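Local coordinates for protein sugar-binding transcriptional regulator, LACI family (Escherichia coli K12, PDB 3DBI) that represses the cryptic asc operon as a sequence-specific DNA-binding regulator of the LacI family, at residues Gln62-Val67 against Lys92-Leu97; Glu106-Ala111 against Pro127-Val132; Cys163-Thr168 against Ile197-Gly202. One frame throughout, in Å; residues are numbered along the deposited sequence.

Interaction 1: residues Gln62-Val67 against Lys92-Leu97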
loop_
_atom_site.group_PDB
_atom_site.type_symbol
_atom_site.label_atom_id
_atom_site.label_comp_id
_atom_site.label_asym_id
_atom_site.label_seq_id
_atom_site.Cartn_x
_atom_site.Cartn_y
_atom_site.Cartn_z
ATOM N N GLN A 62 -18.301 19.667 -16.868
ATOM C CA GLN A 62 -17.825 18.295 -17.106
ATOM C C GLN A 62 -16.510 18.034 -16.366
ATOM O O GLN A 62 -15.482 17.725 -16.970
ATOM C CB GLN A 62 -17.749 17.966 -18.608
ATOM C CG GLN A 62 -19.074 18.114 -19.363
ATOM C CD GLN A 62 -20.047 16.970 -19.098
ATOM O OE1 GLN A 62 -20.098 16.001 -19.856
ATOM N NE2 GLN A 62 -20.821 17.079 -18.020
ATOM N N THR A 63 -16.566 18.179 -15.044
ATOM C CA THR A 63 -15.384 18.130 -14.193
ATOM C C THR A 63 -15.697 17.424 -12.884
ATOM O O THR A 63 -16.737 17.661 -12.269
ATOM C CB THR A 63 -14.853 19.549 -13.885
ATOM O OG1 THR A 63 -14.672 20.271 -15.107
ATOM C CG2 THR A 63 -13.520 19.497 -13.176
ATOM N N LEU A 64 -14.780 16.559 -12.468
ATOM C CA LEU A 64 -14.911 15.802 -11.240
ATOM C C LEU A 64 -13.773 16.171 -10.311
ATOM O O LEU A 64 -12.646 16.360 -10.754
ATOM C CB LEU A 64 -14.841 14.322 -11.562
ATOM C CG LEU A 64 -15.846 13.433 -10.851
ATOM C CD1 LEU A 64 -16.524 12.610 -11.912
ATOM C CD2 LEU A 64 -15.180 12.562 -9.789
ATOM N N GLY A 65 -14.067 16.267 -9.020
ATOM C CA GLY A 65 -13.069 16.665 -8.036
ATOM C C GLY A 65 -12.748 15.565 -7.049
ATOM O O GLY A 65 -13.621 14.789 -6.652
ATOM N N LEU A 66 -11.484 15.491 -6.659
ATOM C CA LEU A 66 -11.061 14.547 -5.639
ATOM C C LEU A 66 -10.076 15.226 -4.694
ATOM O O LEU A 66 -9.114 15.863 -5.138
ATOM C CB LEU A 66 -10.461 13.292 -6.275
ATOM C CG LEU A 66 -9.781 12.244 -5.386
ATOM C CD1 LEU A 66 -10.760 11.615 -4.412
ATOM C CD2 LEU A 66 -9.138 11.165 -6.242
ATOM N N VAL A 67 -10.349 15.114 -3.395
ATOM C CA VAL A 67 -9.466 15.652 -2.374
ATOM C C VAL A 67 -8.450 14.587 -1.971
ATOM O O VAL A 67 -8.822 13.514 -1.497
ATOM C CB VAL A 67 -10.247 16.125 -1.118
ATOM C CG1 VAL A 67 -9.285 16.590 -0.028
ATOM C CG2 VAL A 67 -11.227 17.243 -1.475
ATOM N N LYS A 92 -16.979 8.563 -18.707
ATOM C CA LYS A 92 -18.058 9.541 -18.824
ATOM C C LYS A 92 -17.584 10.829 -19.498
ATOM O O LYS A 92 -18.356 11.773 -19.662
ATOM C CB LYS A 92 -18.681 9.827 -17.445
ATOM C CG LYS A 92 -19.502 8.670 -16.855
ATOM C CD LYS A 92 -20.786 8.419 -17.656
ATOM C CE LYS A 92 -21.703 7.404 -16.986
ATOM N NZ LYS A 92 -21.122 6.040 -16.981
ATOM N N GLY A 93 -16.311 10.850 -19.887
ATOM C CA GLY A 93 -15.722 11.974 -20.620
ATOM C C GLY A 93 -15.530 13.263 -19.835
ATOM O O GLY A 93 -15.584 14.347 -20.408
ATOM N N ARG A 94 -15.297 13.156 -18.529
ATOM C CA ARG A 94 -15.058 14.343 -17.700
ATOM C C ARG A 94 -13.629 14.440 -17.144
ATOM O O ARG A 94 -12.930 13.435 -17.005
ATOM C CB ARG A 94 -16.128 14.496 -16.601
ATOM C CG ARG A 94 -16.408 13.274 -15.751
ATOM C CD ARG A 94 -17.911 13.057 -15.562
ATOM N NE ARG A 94 -18.617 14.267 -15.143
ATOM C CZ ARG A 94 -19.940 14.373 -15.043
ATOM N NH1 ARG A 94 -20.480 15.517 -14.655
ATOM N NH2 ARG A 94 -20.726 13.340 -15.332
ATOM N N GLN A 95 -13.192 15.659 -16.851
ATOM C CA GLN A 95 -11.862 15.888 -16.300
ATOM C C GLN A 95 -11.824 15.574 -14.809
ATOM O O GLN A 95 -12.775 15.884 -14.083
ATOM C CB GLN A 95 -11.440 17.338 -16.510
ATOM C CG GLN A 95 -11.317 17.756 -17.963
ATOM C CD GLN A 95 -10.919 19.217 -18.123
ATOM O OE1 GLN A 95 -10.414 19.848 -17.187
ATOM N NE2 GLN A 95 -11.144 19.760 -19.315
ATOM N N LEU A 96 -10.733 14.954 -14.359
ATOM C CA LEU A 96 -10.536 14.690 -12.933
ATOM C C LEU A 96 -9.487 15.625 -12.322
ATOM O O LEU A 96 -8.312 15.585 -12.689
ATOM C CB LEU A 96 -10.179 13.220 -12.669
ATOM C CG LEU A 96 -10.047 12.816 -11.192
ATOM C CD1 LEU A 96 -11.359 13.024 -10.414
ATOM C CD2 LEU A 96 -9.577 11.379 -11.065
ATOM N N LEU A 97 -9.938 16.462 -11.388
ATOM C CA LEU A 97 -9.096 17.456 -10.707
ATOM C C LEU A 97 -8.738 17.006 -9.298
ATOM O O LEU A 97 -9.608 16.572 -8.542
ATOM C CB LEU A 97 -9.834 18.795 -10.599
ATOM C CG LEU A 97 -9.699 19.947 -11.603
ATOM C CD1 LEU A 97 -8.395 20.690 -11.389
ATOM C CD2 LEU A 97 -9.826 19.504 -13.053
#

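Interaction 2: residues Glu106-Ala111 against Pro127-Val132. With PO4 (phosphate ion), chain D.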
loop_
_atom_site.group_PDB
_atom_site.type_symbol
_atom_site.label_atom_id
_atom_site.label_comp_id
_atom_site.label_asym_id
_atom_site.label_seq_id
_atom_site.Cartn_x
_atom_site.Cartn_y
_atom_site.Cartn_z
ATOM N N GLU A 106 -9.229 22.370 8.536
ATOM C CA GLU A 106 -9.370 23.627 7.824
ATOM C C GLU A 106 -8.835 23.490 6.404
ATOM O O GLU A 106 -9.466 23.955 5.450
ATOM C CB GLU A 106 -8.620 24.723 8.578
ATOM C CG GLU A 106 -8.816 26.124 8.021
ATOM C CD GLU A 106 -8.253 27.190 8.934
ATOM O OE1 GLU A 106 -7.023 27.189 9.181
ATOM O OE2 GLU A 106 -9.054 28.025 9.402
ATOM N N GLU A 107 -7.681 22.834 6.279
ATOM C CA GLU A 107 -7.043 22.598 4.982
ATOM C C GLU A 107 -7.868 21.649 4.101
ATOM O O GLU A 107 -7.906 21.815 2.877
ATOM C CB GLU A 107 -5.610 22.095 5.172
ATOM C CG GLU A 107 -4.637 23.193 5.622
ATOM C CD GLU A 107 -3.350 22.644 6.202
ATOM O OE1 GLU A 107 -3.417 21.664 6.975
ATOM O OE2 GLU A 107 -2.274 23.200 5.887
ATOM N N GLU A 108 -8.542 20.687 4.733
ATOM C CA GLU A 108 -9.449 19.773 4.037
ATOM C C GLU A 108 -10.698 20.488 3.541
ATOM O O GLU A 108 -11.201 20.187 2.453
ATOM C CB GLU A 108 -9.822 18.568 4.916
ATOM C CG GLU A 108 -8.721 17.496 4.984
ATOM C CD GLU A 108 -9.155 16.191 5.661
ATOM O OE1 GLU A 108 -10.276 16.123 6.210
ATOM O OE2 GLU A 108 -8.360 15.219 5.638
ATOM N N ARG A 109 -11.183 21.436 4.336
ATOM C CA ARG A 109 -12.290 22.304 3.945
ATOM C C ARG A 109 -11.909 23.233 2.797
ATOM O O ARG A 109 -12.719 23.466 1.890
ATOM C CB ARG A 109 -12.767 23.138 5.136
ATOM C CG ARG A 109 -14.012 23.952 4.834
ATOM C CD ARG A 109 -14.379 24.904 5.945
ATOM N NE ARG A 109 -15.831 25.042 6.010
ATOM C CZ ARG A 109 -16.610 24.430 6.900
ATOM N NH1 ARG A 109 -16.090 23.649 7.838
ATOM N NH2 ARG A 109 -17.921 24.613 6.856
ATOM N N GLN A 110 -10.686 23.767 2.853
ATOM C CA GLN A 110 -10.160 24.654 1.809
ATOM C C GLN A 110 -10.072 23.930 0.466
ATOM O O GLN A 110 -10.417 24.498 -0.570
ATOM C CB GLN A 110 -8.795 25.235 2.214
ATOM C CG GLN A 110 -8.896 26.432 3.162
ATOM C CD GLN A 110 -7.597 26.764 3.895
ATOM O OE1 GLN A 110 -6.499 26.393 3.470
ATOM N NE2 GLN A 110 -7.726 27.478 5.005
ATOM N N ALA A 111 -9.644 22.666 0.508
ATOM C CA ALA A 111 -9.535 21.836 -0.692
ATOM C C ALA A 111 -10.903 21.605 -1.344
ATOM O O ALA A 111 -11.040 21.714 -2.568
ATOM C CB ALA A 111 -8.845 20.518 -0.376
ATOM N N PRO A 127 -12.201 11.881 4.348
ATOM C CA PRO A 127 -11.667 12.861 5.293
ATOM C C PRO A 127 -10.981 12.272 6.528
ATOM O O PRO A 127 -11.557 11.440 7.232
ATOM C CB PRO A 127 -12.904 13.663 5.693
ATOM C CG PRO A 127 -14.035 12.728 5.517
ATOM C CD PRO A 127 -13.667 11.760 4.440
ATOM N N ARG A 128 -9.756 12.720 6.777
ATOM C CA ARG A 128 -8.991 12.306 7.949
ATOM C C ARG A 128 -9.299 13.226 9.147
ATOM O O ARG A 128 -9.492 12.750 10.268
ATOM C CB ARG A 128 -7.485 12.235 7.595
ATOM C CG ARG A 128 -6.446 12.399 8.731
ATOM C CD ARG A 128 -6.381 11.273 9.764
ATOM N NE ARG A 128 -6.440 9.952 9.153
ATOM C CZ ARG A 128 -7.389 9.050 9.392
ATOM N NH1 ARG A 128 -8.374 9.298 10.261
ATOM N NH2 ARG A 128 -7.339 7.882 8.761
ATOM N N PHE A 129 -9.372 14.534 8.903
ATOM C CA PHE A 129 -9.572 15.505 9.984
ATOM C C PHE A 129 -10.990 16.086 10.021
ATOM O O PHE A 129 -11.584 16.209 11.092
ATOM C CB PHE A 129 -8.549 16.641 9.894
ATOM C CG PHE A 129 -7.117 16.207 10.076
ATOM C CD1 PHE A 129 -6.571 16.069 11.356
ATOM C CD2 PHE A 129 -6.299 15.971 8.966
ATOM C CE1 PHE A 129 -5.234 15.681 11.529
ATOM C CE2 PHE A 129 -4.964 15.572 9.125
ATOM C CZ PHE A 129 -4.431 15.430 10.408
ATOM N N LEU A 130 -11.529 16.431 8.852
ATOM C CA LEU A 130 -12.793 17.169 8.757
ATOM C C LEU A 130 -14.003 16.385 9.251
ATOM O O LEU A 130 -14.265 15.271 8.805
ATOM C CB LEU A 130 -13.027 17.661 7.325
ATOM C CG LEU A 130 -14.173 18.633 7.017
ATOM C CD1 LEU A 130 -14.136 19.860 7.916
ATOM C CD2 LEU A 130 -14.088 19.045 5.560
ATOM N N SER A 131 -14.725 16.997 10.182
ATOM C CA SER A 131 -15.869 16.392 10.853
ATOM C C SER A 131 -17.004 16.092 9.905
ATOM O O SER A 131 -17.243 16.822 8.937
ATOM C CB SER A 131 -16.376 17.317 11.971
ATOM O OG SER A 131 -17.798 17.313 12.075
ATOM N N VAL A 132 -17.720 15.024 10.220
ATOM C CA VAL A 132 -18.905 14.618 9.486
ATOM C C VAL A 132 -20.004 15.692 9.529
ATOM O O VAL A 132 -20.667 15.941 8.521
ATOM C CB VAL A 132 -19.359 13.202 9.972
ATOM C CG1 VAL A 132 -20.798 13.152 10.462
ATOM C CG2 VAL A 132 -19.056 12.145 8.919
HETATM P P PO4 D . -9.957 6.217 10.028
HETATM O O1 PO4 D . -9.820 7.101 8.811
HETATM O O2 PO4 D . -9.666 4.787 9.655
HETATM O O3 PO4 D . -8.965 6.646 11.079
HETATM O O4 PO4 D . -11.369 6.330 10.550
#

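Interaction 3: residues Cys163-Thr168 against Ile197-Gly202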
loop_
_atom_site.group_PDB
_atom_site.type_symbol
_atom_site.label_atom_id
_atom_site.label_comp_id
_atom_site.label_asym_id
_atom_site.label_seq_id
_atom_site.Cartn_x
_atom_site.Cartn_y
_atom_site.Cartn_z
ATOM N N CYS A 163 -19.110 1.697 6.359
ATOM C CA CYS A 163 -19.064 0.336 6.839
ATOM C C CYS A 163 -19.309 0.369 8.347
ATOM O O CYS A 163 -18.777 1.238 9.052
ATOM C CB CYS A 163 -17.697 -0.258 6.507
ATOM S SG CYS A 163 -17.417 -1.876 7.150
ATOM N N ASP A 164 -20.124 -0.556 8.844
ATOM C CA ASP A 164 -20.413 -0.601 10.273
ATOM C C ASP A 164 -19.252 -1.255 11.021
ATOM O O ASP A 164 -19.297 -2.452 11.339
ATOM C CB ASP A 164 -21.739 -1.329 10.547
ATOM C CG ASP A 164 -22.319 -1.016 11.935
ATOM O OD1 ASP A 164 -21.601 -0.462 12.803
ATOM O OD2 ASP A 164 -23.507 -1.340 12.162
ATOM N N HIS A 165 -18.227 -0.449 11.308
ATOM C CA HIS A 165 -16.999 -0.922 11.961
ATOM C C HIS A 165 -17.215 -1.383 13.401
ATOM O O HIS A 165 -16.476 -2.241 13.889
ATOM C CB HIS A 165 -15.888 0.138 11.905
ATOM C CG HIS A 165 -15.332 0.357 10.533
ATOM N ND1 HIS A 165 -14.647 -0.620 9.842
ATOM C CD2 HIS A 165 -15.369 1.439 9.720
ATOM C CE1 HIS A 165 -14.287 -0.149 8.662
ATOM N NE2 HIS A 165 -14.716 1.098 8.561
ATOM N N LYS A 166 -18.213 -0.804 14.066
ATOM C CA LYS A 166 -18.661 -1.242 15.398
ATOM C C LYS A 166 -19.253 -2.664 15.404
ATOM O O LYS A 166 -18.836 -3.497 16.210
ATOM C CB LYS A 166 -19.651 -0.221 15.976
ATOM C CG LYS A 166 -20.640 -0.763 17.001
ATOM C CD LYS A 166 -20.277 -0.404 18.427
ATOM C CE LYS A 166 -21.166 0.723 18.934
ATOM N NZ LYS A 166 -21.533 0.552 20.370
ATOM N N GLN A 167 -20.202 -2.932 14.503
ATOM C CA GLN A 167 -20.864 -4.242 14.399
ATOM C C GLN A 167 -19.890 -5.306 13.896
ATOM O O GLN A 167 -19.906 -6.442 14.362
ATOM C CB GLN A 167 -22.101 -4.152 13.483
ATOM C CG GLN A 167 -22.965 -5.423 13.386
ATOM C CD GLN A 167 -23.550 -5.860 14.732
ATOM O OE1 GLN A 167 -24.175 -5.067 15.440
ATOM N NE2 GLN A 167 -23.347 -7.128 15.085
ATOM N N THR A 168 -19.033 -4.909 12.957
ATOM C CA THR A 168 -17.988 -5.770 12.418
ATOM C C THR A 168 -17.048 -6.242 13.533
ATOM O O THR A 168 -16.721 -7.436 13.624
ATOM C CB THR A 168 -17.203 -5.038 11.307
ATOM O OG1 THR A 168 -18.081 -4.756 10.207
ATOM C CG2 THR A 168 -16.065 -5.880 10.806
ATOM N N ILE A 197 -12.168 4.068 17.282
ATOM C CA ILE A 197 -13.190 4.290 18.308
ATOM C C ILE A 197 -14.290 3.234 18.172
ATOM O O ILE A 197 -14.641 2.575 19.158
ATOM C CB ILE A 197 -13.769 5.735 18.227
ATOM C CG1 ILE A 197 -12.769 6.736 18.814
ATOM C CG2 ILE A 197 -15.112 5.856 18.954
ATOM C CD1 ILE A 197 -12.978 8.175 18.339
ATOM N N GLU A 198 -14.739 3.052 16.951
ATOM C CA GLU A 198 -15.786 2.140 16.647
ATOM C C GLU A 198 -15.428 0.709 16.958
ATOM O O GLU A 198 -16.244 -0.036 17.415
ATOM C CB GLU A 198 -16.149 2.279 15.189
ATOM C CG GLU A 198 -17.284 3.214 14.944
ATOM C CD GLU A 198 -17.121 4.066 13.707
ATOM O OE1 GLU A 198 -16.689 5.222 13.838
ATOM O OE2 GLU A 198 -17.463 3.597 12.608
ATOM N N ARG A 199 -14.204 0.319 16.677
ATOM C CA ARG A 199 -13.744 -1.059 16.866
ATOM C C ARG A 199 -13.591 -1.433 18.342
ATOM O O ARG A 199 -13.952 -2.544 18.746
ATOM C CB ARG A 199 -12.476 -1.348 16.049
ATOM C CG ARG A 199 -12.783 -1.531 14.562
ATOM C CD ARG A 199 -11.579 -1.924 13.721
ATOM N NE ARG A 199 -11.904 -1.843 12.293
ATOM C CZ ARG A 199 -11.007 -1.687 11.319
ATOM N NH1 ARG A 199 -9.713 -1.579 11.606
ATOM N NH2 ARG A 199 -11.412 -1.604 10.053
ATOM N N LEU A 200 -13.087 -0.494 19.139
ATOM C CA LEU A 200 -13.016 -0.655 20.593
ATOM C C LEU A 200 -14.404 -0.725 21.233
ATOM O O LEU A 200 -14.611 -1.467 22.199
ATOM C CB LEU A 200 -12.217 0.488 21.217
ATOM C CG LEU A 200 -12.125 0.543 22.749
ATOM C CD1 LEU A 200 -11.428 -0.692 23.316
ATOM C CD2 LEU A 200 -11.434 1.801 23.213
ATOM N N ALA A 201 -15.341 0.045 20.682
ATOM C CA ALA A 201 -16.723 0.047 21.146
ATOM C C ALA A 201 -17.380 -1.318 20.927
ATOM O O ALA A 201 -17.987 -1.869 21.851
ATOM C CB ALA A 201 -17.515 1.161 20.462
ATOM N N GLY A 202 -17.228 -1.865 19.721
ATOM C CA GLY A 202 -17.720 -3.201 19.395
ATOM C C GLY A 202 -17.145 -4.307 20.266
ATOM O O GLY A 202 -17.835 -5.259 20.593
#

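Interaction 1: residues Gln62-Val67 against Lys92-Leu97
The guanidinium of R94 has the amide of Q62 over one face and the backbone N of T63 at its edge. Q62 NE2 stands 3.7 Å from R94 NH1, the two planes 46° apart and the side chains crossing at about a right angle. Two salt bridges outside the segments hold the guanidinium: NH1 to D121, which also accepts from T63 N, and NH2 to D313. R94 reaches this place with CG wedged between its backbone N and carbonyl carbon (chi1 50°), which turns the chain toward L64, whose CD1 meets R94 CG obliquely at 3.9 Å. Beyond R94 the two segments pair as neighbouring parallel strands, the product of a beta-alpha-beta crossover through helix 77-91, whose last turn ends in a Schellman motif at G93. Q95 N bonds to Q62 O (3.1 Å), then L64 N to Q95 O (2.7 Å), L97 N to L64 O (2.8 Å, almost straight) and L66 N to L97 O (2.9 Å). L64 and L96 share the face turned to helix 77-91, where L96 CD1 packs on L64 CB at 3.9 Å. On the face of T63, Q95 and L97, CG2 of T63 touches L97 CD2 at 3.7 Å. L96 and L97 also pair in an antiparallel ladder with a strand of the second subunit, so the sheet runs on across the dimer interface.

Interaction 2: residues Glu106-Ala111 against Pro127-Val132
The loop that leaves strand 122-125 folds its backbone round the carboxylate of E108, tying the edge of the phosphate site to helix 105-117. Three successive N-H groups point at this one acid. R128 N bonds to E108 OE2 at 3.1 Å, on the oxygen's syn lone pair. F129 N (3.3 Å) and L130 N (2.9 Å) both come to E108 OE1 from the same face of the carboxylate, above its plane, and the L130 bond is the straighter at 166°. A weak second bond runs from F129 N to OE2. CG of E108 lies anti to its carbonyl carbon (chi1 -78°) and the chain is extended beyond it, which carries the acid straight from the helix into the turn. The apolar parts close in around it: L130 CB is 3.3 Å from E108 OE1, and the F129 ring offers its edge, with CD2 4.0 Å from E108 OE2. L130 CD2 lies against R109 N at 4.0 Å.

With its backbone gripped in this way, R128 sends its bent side chain away from E108 to the phosphate, probably an ion from the crystallisation liquor. It meets the anion edge-on in the guanidinium plane, R128 NH2 to phosphate O1 at 2.6 Å and R128 NH1 to phosphate O3 at 2.8 Å, while H74, R151, S193 and T195 complete the site. S131 caps the next helix, 132-141, where I135 packs on P127 and L130 and E134 takes a salt bridge from R109; L130 also touches I112 of helix 105-117.

Interaction 3: residues Cys163-Thr168 against Ile197-Gly202
G202 of helix 194-209 is pressed so closely on the carbonyl of K166 that a beta carbon modelled on it would lie only 2.2 Å from K166 O. Two CA-H...O contacts stitch the helices here: G202 CA to K166 O and K166 CA to E198 O, each 3.4 Å. No clear classical hydrogen bond crosses the contact. The chain of K166, bent at three torsions, lies on A201, its CD 3.8 Å from A201 CB. E198 presents OE2 near the plane of the H165 ring, at its edge, and 3.9 Å from H165 CB. C163 SG lies over one face of that ring, offset toward its rim, and H165 NE2 is hydrogen-bonded to N150. R199, extended from CG to NE, brings NH2 to 3.4 Å from H165 ND1, guanidinium and ring 74° apart. Its NH1 makes a weak hydrogen bond to S249 O, and the side chain rests on F186 of strand 184-187, W224 and I295. Cutting R199 back to an alanine would probably open a gap beside the imidazole and deprive S249 O of that bond. In the first turn of helix 165-178, which D164 caps, T168 OG1 bonds to D164 O and to G325 N, and its side chain rests on S324.

Overall arrangement
Interactions 1 and 2 belong to one lobe and touch where V67 of the strand packs on A111 of helix 105-117, which follows strand 95-100 directly. Interaction 3 stands apart: its centre is about 33 Å from that of interaction 1 and 22 Å from that of interaction 2, and it joins two helices beside the six-stranded sheet. Interaction 1 is the most buried, a regular ladder of backbone bonds with leucines on its faces. The other two are partly buried. In interaction 2 a single carboxylate collects loop N-H groups beside the phosphate, whereas 163-168 and 197-202 combine close helix backbones with polar side chains set against a histidine ring.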